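Local coordinates for exopolyphosphatase (Aquifex aeolicus, PDB 1T6C), which probably hydrolyses phosphoanhydride bonds of inorganic polyphosphate or guanosine pentaphosphate, as a calcium-binding member of the Ppx/GppA phosphatase family with an actin-like fold, at residues Ser200-Pro205 / Glu286-Asp291; Gln232-Lys237 / Leu293-Trp298. All coordinates share one frame; numbering follows the deposited sequence.

Interaction 1: residues Ser200-Pro205 / Glu286-Asp291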
loop_
_atom_site.group_PDB
_atom_site.type_symbol
_atom_site.label_atom_id
_atom_site.label_comp_id
_atom_site.label_asym_id
_atom_site.label_seq_id
_atom_site.Cartn_x
_atom_site.Cartn_y
_atom_site.Cartn_z
ATOM N N SER A 200 3.569 -1.889 20.526
ATOM C CA SER A 200 2.863 -2.246 21.751
ATOM C C SER A 200 1.719 -1.254 21.967
ATOM O O SER A 200 0.698 -1.576 22.591
ATOM C CB SER A 200 3.832 -2.276 22.931
ATOM O OG SER A 200 4.702 -3.385 22.785
ATOM N N LYS A 201 1.860 -0.060 21.422
ATOM C CA LYS A 201 0.829 0.963 21.552
ATOM C C LYS A 201 -0.425 0.699 20.695
ATOM O O LYS A 201 -1.495 1.265 20.978
ATOM C CB LYS A 201 1.420 2.328 21.206
ATOM C CG LYS A 201 2.600 2.743 22.085
ATOM C CD LYS A 201 3.156 4.090 21.570
ATOM C CE LYS A 201 4.499 4.507 22.179
ATOM N NZ LYS A 201 5.236 5.483 21.269
ATOM N N VAL A 202 -0.306 -0.117 19.645
ATOM C CA VAL A 202 -1.466 -0.459 18.810
ATOM C C VAL A 202 -2.090 -1.806 19.098
ATOM O O VAL A 202 -3.123 -2.148 18.516
ATOM C CB VAL A 202 -1.167 -0.343 17.296
ATOM C CG1 VAL A 202 -0.505 1.002 17.020
ATOM C CG2 VAL A 202 -0.294 -1.490 16.791
ATOM N N LYS A 203 -1.469 -2.571 19.989
ATOM C CA LYS A 203 -1.938 -3.916 20.331
ATOM C C LYS A 203 -3.391 -3.870 20.808
ATOM O O LYS A 203 -3.739 -3.073 21.662
ATOM C CB LYS A 203 -1.065 -4.528 21.442
ATOM C CG LYS A 203 -1.719 -5.715 22.143
ATOM C CD LYS A 203 -0.742 -6.438 23.041
ATOM C CE LYS A 203 -1.231 -7.834 23.371
ATOM N NZ LYS A 203 -0.350 -8.458 24.386
ATOM N N LYS A 204 -4.211 -4.747 20.242
ATOM C CA LYS A 204 -5.604 -4.943 20.613
ATOM C C LYS A 204 -5.927 -6.438 20.352
ATOM O O LYS A 204 -5.325 -7.082 19.466
ATOM C CB LYS A 204 -6.532 -4.052 19.754
ATOM C CG LYS A 204 -6.423 -2.579 20.000
ATOM C CD LYS A 204 -7.429 -1.816 19.149
ATOM C CE LYS A 204 -7.205 -0.312 19.156
ATOM N NZ LYS A 204 -6.335 0.251 20.243
ATOM N N PRO A 205 -6.864 -7.023 21.102
ATOM C CA PRO A 205 -7.314 -8.372 20.768
ATOM C C PRO A 205 -8.022 -8.400 19.414
ATOM O O PRO A 205 -8.949 -7.633 19.191
ATOM C CB PRO A 205 -8.310 -8.707 21.887
ATOM C CG PRO A 205 -8.035 -7.726 22.941
ATOM C CD PRO A 205 -7.579 -6.490 22.275
ATOM N N GLU A 286 3.898 -11.180 16.698
ATOM C CA GLU A 286 4.346 -11.429 18.085
ATOM C C GLU A 286 3.573 -10.558 19.081
ATOM O O GLU A 286 3.040 -11.026 20.109
ATOM C CB GLU A 286 5.856 -11.192 18.199
ATOM C CG GLU A 286 6.402 -11.459 19.592
ATOM C CD GLU A 286 7.860 -11.111 19.797
ATOM O OE1 GLU A 286 8.547 -10.696 18.863
ATOM O OE2 GLU A 286 8.320 -11.266 20.949
ATOM N N ILE A 287 3.509 -9.273 18.809
ATOM C CA ILE A 287 2.881 -8.342 19.733
ATOM C C ILE A 287 1.393 -8.579 19.861
ATOM O O ILE A 287 0.853 -8.487 20.951
ATOM C CB ILE A 287 3.153 -6.892 19.291
ATOM C CG1 ILE A 287 4.646 -6.588 19.362
ATOM C CG2 ILE A 287 2.295 -5.895 20.085
ATOM C CD1 ILE A 287 5.164 -6.397 20.701
ATOM N N PHE A 288 0.716 -8.864 18.753
ATOM C CA PHE A 288 -0.714 -9.122 18.784
ATOM C C PHE A 288 -1.042 -10.535 19.272
ATOM O O PHE A 288 -2.201 -10.897 19.387
ATOM C CB PHE A 288 -1.302 -8.923 17.401
ATOM C CG PHE A 288 -1.596 -7.508 17.070
ATOM C CD1 PHE A 288 -0.570 -6.624 16.731
ATOM C CD2 PHE A 288 -2.897 -7.043 17.098
ATOM C CE1 PHE A 288 -0.850 -5.278 16.398
ATOM C CE2 PHE A 288 -3.171 -5.723 16.762
ATOM C CZ PHE A 288 -2.149 -4.856 16.418
ATOM N N GLU A 289 -0.008 -11.331 19.491
ATOM C CA GLU A 289 -0.130 -12.717 19.940
ATOM C C GLU A 289 -0.968 -13.563 18.981
ATOM O O GLU A 289 -1.836 -14.332 19.388
ATOM C CB GLU A 289 -0.633 -12.748 21.380
ATOM C CG GLU A 289 0.274 -12.038 22.373
ATOM C CD GLU A 289 -0.324 -12.092 23.770
ATOM O OE1 GLU A 289 -0.319 -13.189 24.351
ATOM O OE2 GLU A 289 -0.826 -11.054 24.264
ATOM N N LYS A 290 -0.712 -13.388 17.667
ATOM C CA LYS A 290 -1.417 -14.132 16.637
ATOM C C LYS A 290 -0.448 -14.986 15.850
ATOM O O LYS A 290 0.663 -14.573 15.542
ATOM C CB LYS A 290 -2.185 -13.173 15.707
ATOM C CG LYS A 290 -3.198 -12.299 16.437
ATOM C CD LYS A 290 -4.501 -13.089 16.739
ATOM C CE LYS A 290 -5.316 -13.303 15.452
ATOM N NZ LYS A 290 -5.553 -14.734 15.087
ATOM N N ASP A 291 -0.861 -16.191 15.511
ATOM C CA ASP A 291 0.066 -17.106 14.893
ATOM C C ASP A 291 0.141 -16.961 13.376
ATOM O O ASP A 291 0.990 -17.573 12.758
ATOM C CB ASP A 291 -0.297 -18.539 15.225
ATOM C CG ASP A 291 -0.009 -18.897 16.673
ATOM O OD1 ASP A 291 0.886 -18.290 17.327
ATOM O OD2 ASP A 291 -0.666 -19.790 17.220
HETATM O O HOH W 1 2.079 -8.502 23.342
HETATM O O HOH W 2 -4.591 -9.814 19.111
#
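Lys203 lies across the end of helix 274-288, its CA over one face of the Phe288 ring and its long side chain running past the carbonyl of Ile287 to Glu289. That CA is 4.2 Å from the ring centroid and 18° off the normal, a CH-pi contact displaced toward the rim. Farther round the ring, Val202 CG2 packs against Phe288 CE1 at 3.8 Å, the two side chains slanting past each other, while Lys204 O comes obliquely to Phe288 CD2 at 3.4 Å. Strand 149-156 supplies Tyr152 and Phe154 to this buried cluster.

With CG swung away from the backbone N (chi1 162°) and the rest of the chain extended, Lys203 carries its ammonium group to the helix end. There NZ forms a salt bridge with Glu289 OE2 at 2.6 Å, meeting the anti side of the carboxylate 24° out of its plane. A water accepts from Lys203 NZ; its oxygen lies 2.7 Å from Ile287 O, to which it donates, so the ammonium group also serves a carbonyl of the last helical turn. A second water donates to both Lys204 O and Phe288 O. Nearer the backbone, Ile287 CG2 rests on Lys203 CB at 3.9 Å and its CD1 reaches Ser200 OG, a hydroxyl bonded to Glu196 O.

Glu289 has positive phi, and two bonds run back into the last turn, one of them Glu289 N to Glu286 O at 3.1 Å: a Schellman motif, pinned here to the loop joining helix 185-199 to strand 208-212 of the actin-like fold.

Interaction 2: residues Gln232-Lys237 / Leu293-Trp298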
loop_
_atom_site.group_PDB
_atom_site.type_symbol
_atom_site.label_atom_id
_atom_site.label_comp_id
_atom_site.label_asym_id
_atom_site.label_seq_id
_atom_site.Cartn_x
_atom_site.Cartn_y
_atom_site.Cartn_z
ATOM N N GLN A 232 -3.976 -14.196 -8.295
ATOM C CA GLN A 232 -4.885 -15.297 -7.976
ATOM C C GLN A 232 -4.258 -16.356 -7.075
ATOM O O GLN A 232 -4.970 -17.053 -6.330
ATOM C CB GLN A 232 -5.436 -15.913 -9.254
ATOM C CG GLN A 232 -6.508 -15.054 -9.880
ATOM C CD GLN A 232 -7.032 -15.606 -11.222
ATOM O OE1 GLN A 232 -7.105 -16.832 -11.434
ATOM N NE2 GLN A 232 -7.405 -14.698 -12.114
ATOM N N LYS A 233 -2.938 -16.504 -7.139
ATOM C CA LYS A 233 -2.223 -17.516 -6.368
ATOM C C LYS A 233 -1.761 -16.994 -5.016
ATOM O O LYS A 233 -1.302 -17.777 -4.182
ATOM C CB LYS A 233 -1.014 -18.037 -7.159
ATOM C CG LYS A 233 -1.378 -18.727 -8.488
ATOM C CD LYS A 233 -0.126 -19.294 -9.119
ATOM C CE LYS A 233 -0.364 -20.000 -10.426
ATOM N NZ LYS A 233 -0.352 -19.058 -11.573
ATOM N N VAL A 234 -1.782 -15.677 -4.825
ATOM C CA VAL A 234 -1.260 -15.057 -3.625
ATOM C C VAL A 234 -2.366 -14.514 -2.735
ATOM O O VAL A 234 -2.305 -14.633 -1.519
ATOM C CB VAL A 234 -0.253 -13.929 -4.000
ATOM C CG1 VAL A 234 0.080 -13.014 -2.831
ATOM C CG2 VAL A 234 1.028 -14.561 -4.557
ATOM N N HIS A 235 -3.377 -13.911 -3.330
ATOM C CA HIS A 235 -4.468 -13.335 -2.551
ATOM C C HIS A 235 -5.185 -14.406 -1.739
ATOM O O HIS A 235 -5.619 -15.405 -2.282
ATOM C CB HIS A 235 -5.451 -12.696 -3.501
ATOM C CG HIS A 235 -6.491 -11.873 -2.812
ATOM N ND1 HIS A 235 -7.792 -12.291 -2.644
ATOM C CD2 HIS A 235 -6.406 -10.654 -2.247
ATOM C CE1 HIS A 235 -8.458 -11.352 -1.996
ATOM N NE2 HIS A 235 -7.647 -10.346 -1.753
ATOM N N GLY A 236 -5.306 -14.178 -0.440
ATOM C CA GLY A 236 -5.947 -15.111 0.454
ATOM C C GLY A 236 -5.026 -16.169 1.043
ATOM O O GLY A 236 -5.456 -16.923 1.889
ATOM N N LYS A 237 -3.756 -16.206 0.649
ATOM C CA LYS A 237 -2.805 -17.130 1.254
ATOM C C LYS A 237 -2.564 -16.754 2.720
ATOM O O LYS A 237 -2.562 -15.577 3.090
ATOM C CB LYS A 237 -1.472 -17.110 0.500
ATOM C CG LYS A 237 -1.475 -17.803 -0.839
ATOM C CD LYS A 237 -1.817 -19.303 -0.699
ATOM C CE LYS A 237 -1.374 -20.113 -1.909
ATOM N NZ LYS A 237 -2.414 -20.023 -2.965
ATOM N N LEU A 293 -1.343 -14.525 9.592
ATOM C CA LEU A 293 -2.103 -13.508 8.923
ATOM C C LEU A 293 -2.512 -14.011 7.540
ATOM O O LEU A 293 -1.966 -15.002 7.046
ATOM C CB LEU A 293 -1.321 -12.210 8.805
ATOM C CG LEU A 293 0.016 -12.235 8.061
ATOM C CD1 LEU A 293 -0.138 -12.300 6.532
ATOM C CD2 LEU A 293 0.848 -10.995 8.464
ATOM N N ILE A 294 -3.476 -13.331 6.953
ATOM C CA ILE A 294 -3.951 -13.573 5.599
ATOM C C ILE A 294 -3.443 -12.443 4.710
ATOM O O ILE A 294 -3.474 -11.295 5.113
ATOM C CB ILE A 294 -5.527 -13.628 5.561
ATOM C CG1 ILE A 294 -6.057 -14.601 6.611
ATOM C CG2 ILE A 294 -6.033 -14.052 4.172
ATOM C CD1 ILE A 294 -7.578 -14.598 6.753
ATOM N N VAL A 295 -2.988 -12.791 3.515
ATOM C CA VAL A 295 -2.426 -11.817 2.568
ATOM C C VAL A 295 -3.513 -11.297 1.655
ATOM O O VAL A 295 -4.307 -12.039 1.117
ATOM C CB VAL A 295 -1.257 -12.455 1.771
ATOM C CG1 VAL A 295 -0.675 -11.481 0.744
ATOM C CG2 VAL A 295 -0.171 -12.922 2.758
ATOM N N SER A 296 -3.523 -9.976 1.456
ATOM C CA SER A 296 -4.369 -9.352 0.445
ATOM C C SER A 296 -3.531 -8.733 -0.658
ATOM O O SER A 296 -2.576 -8.015 -0.387
ATOM C CB SER A 296 -5.222 -8.247 1.075
ATOM O OG SER A 296 -5.998 -7.633 0.062
ATOM N N ASP A 297 -3.916 -9.015 -1.891
ATOM C CA ASP A 297 -3.384 -8.323 -3.065
ATOM C C ASP A 297 -4.020 -6.955 -3.290
ATOM O O ASP A 297 -3.450 -6.144 -4.001
ATOM C CB ASP A 297 -3.543 -9.180 -4.323
ATOM C CG ASP A 297 -2.904 -8.550 -5.524
ATOM O OD1 ASP A 297 -3.651 -8.039 -6.410
ATOM O OD2 ASP A 297 -1.669 -8.483 -5.631
ATOM N N TRP A 298 -5.181 -6.701 -2.700
ATOM C CA TRP A 298 -5.876 -5.435 -2.835
ATOM C C TRP A 298 -5.654 -4.496 -1.636
ATOM O O TRP A 298 -5.544 -4.939 -0.494
ATOM C CB TRP A 298 -7.367 -5.714 -2.958
ATOM C CG TRP A 298 -7.792 -6.156 -4.341
ATOM C CD1 TRP A 298 -6.996 -6.663 -5.337
ATOM C CD2 TRP A 298 -9.109 -6.079 -4.880
ATOM N NE1 TRP A 298 -7.749 -6.895 -6.468
ATOM C CE2 TRP A 298 -9.051 -6.561 -6.207
ATOM C CE3 TRP A 298 -10.341 -5.620 -4.385
ATOM C CZ2 TRP A 298 -10.173 -6.604 -7.039
ATOM C CZ3 TRP A 298 -11.470 -5.664 -5.231
ATOM C CH2 TRP A 298 -11.368 -6.161 -6.522
#
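His235 turns CG away from its backbone N (chi1 -170°), and with chi2 at -105° the CD2 corner of its imidazole meets the chain at Ser296 and Asp297. Asp297 N lies at the ring edge, in its plane, 3.0 Å from His235 CD2, a snug fit of carbon against nitrogen. Asp297 CB packs beside the same carbon, and its own CG, also anti to the backbone N, leads the carboxylate away to a hydrogen bond with Tyr229. NE2, next to CD2 in the ring, is held by Ser133 OG, which helps fix how the imidazole is turned. The indole of Trp298 stands obliquely to it.

Next along the chain, at Gly236 and Lys237, the contact becomes backbone pairing. Gly236 N donates to Val295 O at 2.8 Å, and Val295 N returns a bond to Lys237 O at 2.9 Å. Two residues thus face the single Val295, a G1 beta bulge, with Gly236 at positive phi (88°) in the third position of a type II turn from Val234 to Lys237. The bulge leads into the antiparallel pairing of strand 238-240, outermost in the six-stranded mixed sheet of the actin-like fold, with strand 292-296.

On one side of the sheet Val295 CG1 meets Val234 CG1 at 4.0 Å, beside Ala220 of helix 214-223. Ile294 CG2, on the other side, lies against Gly236 O at 3.7 Å. Lys237 curls back so that NZ bonds Lys233 O at 2.8 Å, coming from above the carbonyl plane and tying the turn to the short helix before it.

The centres of the two interactions lie about 21 Å apart, and their segments alternate along the chain: 200-205, 232-237, 286-291, 293-298. Helix 274-288 ends in interaction 1, and after a short connection strand 292-296 takes part in interaction 2, so one helix-to-strand passage serves both. Strand 208-212, which follows the loop of interaction 1, lies next to strand 292-296 in the six-stranded sheet and pairs with it on the side away from strand 238-240. Interaction 1 holds the end of helix 274-288 beside strand 149-156, which carries the calcium ligands Ser149 and Glu151; the side chain of Val202 is about 13 Å from the ion. Interaction 2 completes the sheet edge within the same Ppx/GppA family region.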